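Local coordinates for ORF59 (Human herpesvirus 8, PDB 3HSL), which serves as the accessory subunit of the viral DNA polymerase, raising its processivity during lytic replication, probably by sliding along the template and keeping the polymerase from dissociating, at residues T195-I206 / F209-F220. Residues are numbered along the deposited sequence; the frame is centred on the assembly and turned at random.
Sequences TVTVSVSETLSI and FSLGGVSKIIDF
Phe209 lies beside Val198, both side chains pointing the same way from a non-hydrogen-bonded antiparallel pair, and its CE1 comes 3.6 Å from Val198 CG1. The Phe209 side chain also touches Leu181 of helix 175-186 and Leu274 of strand 270-276, so it sits on the buried side of the hairpin. Ser210 and Thr197 form the adjoining hydrogen-bonded pair: Ser210 N gives to Thr197 O and Thr197 N to Ser210 O, each at 2.9 Å and close to straight. With Leu211 the apolar face resumes, its CD1 meeting Val196 CG2 at 3.9 Å, before a type II' turn through Gly212 and Gly213 reverses the chain. The returning strand pairs with the other end of 195-206. Ile217 CG2 meets Ile206 CG2 at 3.5 Å, and next to them Asp219 forms a non-hydrogen-bonded pair with Ile206. Phe220 closes the contact from two directions. Its N donates to Ser205 O (2.8 Å), while its CG lies between the backbone N and the carbonyl carbon (chi1 58°), which lays the ring over Ser205: one face meets Ser205 CB in a CH-pi contact 3.9 Å from the centroid, and CZ reaches Val200 CG1. The three strands 195-201, 206-211 and 214-222 thus make an antiparallel meander, a worked case of divided labour: backbone bonds set the register, whereas Phe209, Leu211 and Phe220 pack on the buried face, and Ile206 with Ile217 on the other.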
loop_
_atom_site.group_PDB
_atom_site.type_symbol
_atom_site.label_atom_id
_atom_site.label_comp_id
_atom_site.label_asym_id
_atom_site.label_seq_id
_atom_site.Cartn_x
_atom_site.Cartn_y
_atom_site.Cartn_z
ATOM N N THR A 195 -12.405 -10.567 -28.193
ATOM C CA THR A 195 -11.677 -9.687 -29.084
ATOM C C THR A 195 -12.756 -8.753 -29.663
ATOM O O THR A 195 -13.828 -9.212 -30.049
ATOM C CB THR A 195 -10.927 -10.441 -30.223
ATOM O OG1 THR A 195 -11.778 -10.637 -31.345
ATOM C CG2 THR A 195 -10.315 -11.759 -29.742
ATOM N N VAL A 196 -12.475 -7.453 -29.716
ATOM C CA VAL A 196 -13.432 -6.507 -30.269
ATOM C C VAL A 196 -12.840 -6.061 -31.584
ATOM O O VAL A 196 -11.651 -5.741 -31.641
ATOM C CB VAL A 196 -13.528 -5.227 -29.454
ATOM C CG1 VAL A 196 -14.816 -4.502 -29.816
ATOM C CG2 VAL A 196 -13.539 -5.525 -27.986
ATOM N N THR A 197 -13.633 -6.032 -32.651
ATOM C CA THR A 197 -13.072 -5.557 -33.889
ATOM C C THR A 197 -13.563 -4.103 -33.962
ATOM O O THR A 197 -14.727 -3.836 -33.715
ATOM C CB THR A 197 -13.480 -6.391 -35.104
ATOM O OG1 THR A 197 -14.802 -6.041 -35.500
ATOM C CG2 THR A 197 -13.396 -7.886 -34.812
ATOM N N VAL A 198 -12.663 -3.179 -34.295
ATOM C CA VAL A 198 -12.941 -1.752 -34.409
ATOM C C VAL A 198 -12.637 -1.437 -35.861
ATOM O O VAL A 198 -11.548 -1.719 -36.328
ATOM C CB VAL A 198 -11.955 -0.949 -33.550
ATOM C CG1 VAL A 198 -12.368 0.517 -33.448
ATOM C CG2 VAL A 198 -11.867 -1.534 -32.130
ATOM N N SER A 199 -13.564 -0.862 -36.602
ATOM C CA SER A 199 -13.254 -0.571 -37.995
ATOM C C SER A 199 -13.640 0.844 -38.350
ATOM O O SER A 199 -14.423 1.474 -37.639
ATOM C CB SER A 199 -13.912 -1.568 -38.951
ATOM O OG SER A 199 -15.309 -1.500 -38.855
ATOM N N VAL A 200 -13.090 1.341 -39.448
ATOM C CA VAL A 200 -13.365 2.686 -39.870
ATOM C C VAL A 200 -13.599 2.638 -41.350
ATOM O O VAL A 200 -12.809 2.056 -42.102
ATOM C CB VAL A 200 -12.168 3.638 -39.575
ATOM C CG1 VAL A 200 -12.507 5.066 -39.930
ATOM C CG2 VAL A 200 -11.792 3.598 -38.119
ATOM N N SER A 201 -14.697 3.256 -41.757
ATOM C CA SER A 201 -15.102 3.338 -43.135
ATOM C C SER A 201 -14.790 4.713 -43.676
ATOM O O SER A 201 -15.183 5.712 -43.075
ATOM C CB SER A 201 -16.603 3.156 -43.208
ATOM O OG SER A 201 -17.048 3.520 -44.491
ATOM N N GLU A 202 -14.090 4.789 -44.799
ATOM C CA GLU A 202 -13.812 6.092 -45.360
ATOM C C GLU A 202 -15.053 6.569 -46.145
ATOM O O GLU A 202 -15.380 7.760 -46.119
ATOM C CB GLU A 202 -12.569 6.078 -46.244
ATOM C CG GLU A 202 -12.285 7.443 -46.858
ATOM C CD GLU A 202 -11.260 7.414 -47.978
ATOM O OE1 GLU A 202 -11.308 8.346 -48.808
ATOM O OE2 GLU A 202 -10.418 6.482 -48.048
ATOM N N THR A 203 -15.731 5.644 -46.832
ATOM C CA THR A 203 -16.936 5.966 -47.613
ATOM C C THR A 203 -17.973 6.658 -46.736
ATOM O O THR A 203 -18.379 7.793 -47.004
ATOM C CB THR A 203 -17.578 4.707 -48.252
ATOM O OG1 THR A 203 -16.645 4.088 -49.140
ATOM C CG2 THR A 203 -18.845 5.068 -49.034
ATOM N N LEU A 204 -18.393 5.959 -45.689
ATOM C CA LEU A 204 -19.354 6.476 -44.734
ATOM C C LEU A 204 -18.402 7.015 -43.704
ATOM O O LEU A 204 -17.369 6.390 -43.471
ATOM C CB LEU A 204 -20.119 5.302 -44.129
ATOM C CG LEU A 204 -20.636 4.242 -45.131
ATOM C CD1 LEU A 204 -21.233 3.034 -44.415
ATOM C CD2 LEU A 204 -21.634 4.823 -46.175
ATOM N N SER A 205 -18.660 8.140 -43.063
ATOM C CA SER A 205 -17.663 8.524 -42.055
ATOM C C SER A 205 -18.100 7.829 -40.767
ATOM O O SER A 205 -18.649 8.467 -39.856
ATOM C CB SER A 205 -17.550 10.030 -41.920
ATOM O OG SER A 205 -17.158 10.577 -43.163
ATOM N N ILE A 206 -17.848 6.516 -40.708
ATOM C CA ILE A 206 -18.285 5.691 -39.583
ATOM C C ILE A 206 -17.291 4.679 -39.024
ATOM O O ILE A 206 -16.568 4.015 -39.770
ATOM C CB ILE A 206 -19.549 4.886 -39.995
ATOM C CG1 ILE A 206 -20.690 5.819 -40.388
ATOM C CG2 ILE A 206 -20.014 3.978 -38.881
ATOM C CD1 ILE A 206 -21.918 5.084 -40.798
ATOM N N PHE A 209 -17.898 -0.654 -33.542
ATOM C CA PHE A 209 -17.327 -1.543 -32.530
ATOM C C PHE A 209 -18.157 -2.808 -32.605
ATOM O O PHE A 209 -19.365 -2.776 -32.414
ATOM C CB PHE A 209 -17.321 -0.868 -31.156
ATOM C CG PHE A 209 -16.421 0.352 -31.087
ATOM C CD1 PHE A 209 -15.130 0.261 -30.544
ATOM C CD2 PHE A 209 -16.852 1.592 -31.565
ATOM C CE1 PHE A 209 -14.278 1.389 -30.474
ATOM C CE2 PHE A 209 -16.015 2.730 -31.504
ATOM C CZ PHE A 209 -14.722 2.627 -30.956
ATOM N N SER A 210 -17.493 -3.917 -32.895
ATOM C CA SER A 210 -18.154 -5.205 -33.068
ATOM C C SER A 210 -17.607 -6.271 -32.153
ATOM O O SER A 210 -16.393 -6.533 -32.104
ATOM C CB SER A 210 -18.044 -5.668 -34.528
ATOM O OG SER A 210 -18.622 -6.950 -34.683
ATOM N N LEU A 211 -18.520 -6.896 -31.429
ATOM C CA LEU A 211 -18.112 -7.882 -30.464
ATOM C C LEU A 211 -19.200 -8.942 -30.286
ATOM O O LEU A 211 -20.395 -8.628 -30.274
ATOM C CB LEU A 211 -17.866 -7.111 -29.169
ATOM C CG LEU A 211 -17.063 -7.615 -27.991
ATOM C CD1 LEU A 211 -17.149 -6.506 -26.980
ATOM C CD2 LEU A 211 -17.620 -8.884 -27.416
ATOM N N GLY A 212 -18.789 -10.199 -30.147
ATOM C CA GLY A 212 -19.755 -11.278 -30.006
ATOM C C GLY A 212 -20.636 -11.089 -31.216
ATOM O O GLY A 212 -20.147 -11.142 -32.353
ATOM N N GLY A 213 -21.927 -10.861 -30.982
ATOM C CA GLY A 213 -22.886 -10.644 -32.073
ATOM C C GLY A 213 -23.604 -9.302 -32.022
ATOM O O GLY A 213 -24.708 -9.181 -32.533
ATOM N N VAL A 214 -22.986 -8.293 -31.408
ATOM C CA VAL A 214 -23.579 -6.952 -31.292
ATOM C C VAL A 214 -22.607 -5.873 -31.745
ATOM O O VAL A 214 -21.398 -6.036 -31.619
ATOM C CB VAL A 214 -24.055 -6.631 -29.845
ATOM C CG1 VAL A 214 -25.316 -7.415 -29.493
ATOM C CG2 VAL A 214 -22.930 -6.849 -28.817
ATOM N N SER A 215 -23.127 -4.770 -32.269
ATOM C CA SER A 215 -22.257 -3.710 -32.751
ATOM C C SER A 215 -22.662 -2.329 -32.310
ATOM O O SER A 215 -23.828 -2.089 -31.971
ATOM C CB SER A 215 -22.316 -3.674 -34.276
ATOM O OG SER A 215 -22.003 -4.928 -34.839
ATOM N N LYS A 216 -21.703 -1.410 -32.310
ATOM C CA LYS A 216 -22.051 -0.041 -32.009
ATOM C C LYS A 216 -21.524 0.784 -33.174
ATOM O O LYS A 216 -20.351 0.689 -33.539
ATOM C CB LYS A 216 -21.516 0.473 -30.683
ATOM C CG LYS A 216 -22.243 1.752 -30.296
ATOM C CD LYS A 216 -21.790 2.338 -28.984
ATOM C CE LYS A 216 -22.818 3.356 -28.433
ATOM N NZ LYS A 216 -23.171 4.517 -29.317
ATOM N N ILE A 217 -22.409 1.587 -33.743
ATOM C CA ILE A 217 -22.098 2.446 -34.870
ATOM C C ILE A 217 -21.962 3.913 -34.437
ATOM O O ILE A 217 -22.824 4.443 -33.744
ATOM C CB ILE A 217 -23.259 2.416 -35.911
ATOM C CG1 ILE A 217 -23.700 0.985 -36.263
ATOM C CG2 ILE A 217 -22.912 3.228 -37.152
ATOM C CD1 ILE A 217 -22.661 0.156 -36.989
ATOM N N ILE A 218 -20.882 4.565 -34.847
ATOM C CA ILE A 218 -20.675 5.975 -34.543
ATOM C C ILE A 218 -20.234 6.712 -35.805
ATOM O O ILE A 218 -19.287 6.293 -36.475
ATOM C CB ILE A 218 -19.595 6.184 -33.470
ATOM C CG1 ILE A 218 -19.979 5.482 -32.161
ATOM C CG2 ILE A 218 -19.361 7.680 -33.252
ATOM C CD1 ILE A 218 -18.923 5.556 -31.089
ATOM N N ASP A 219 -20.908 7.803 -36.144
ATOM C CA ASP A 219 -20.487 8.562 -37.314
ATOM C C ASP A 219 -19.698 9.793 -36.867
ATOM O O ASP A 219 -19.838 10.244 -35.732
ATOM C CB ASP A 219 -21.646 8.903 -38.262
ATOM C CG ASP A 219 -22.735 9.726 -37.607
ATOM O OD1 ASP A 219 -22.739 9.861 -36.369
ATOM O OD2 ASP A 219 -23.601 10.242 -38.350
ATOM N N PHE A 220 -18.871 10.331 -37.755
ATOM C CA PHE A 220 -18.059 11.504 -37.431
ATOM C C PHE A 220 -17.919 12.466 -38.609
ATOM O O PHE A 220 -18.113 12.080 -39.761
ATOM C CB PHE A 220 -16.666 11.067 -36.938
ATOM C CG PHE A 220 -15.904 10.222 -37.926
ATOM C CD1 PHE A 220 -15.123 10.814 -38.918
ATOM C CD2 PHE A 220 -15.966 8.834 -37.866
ATOM C CE1 PHE A 220 -14.420 10.037 -39.832
ATOM C CE2 PHE A 220 -15.274 8.061 -38.761
ATOM C CZ PHE A 220 -14.498 8.661 -39.750
#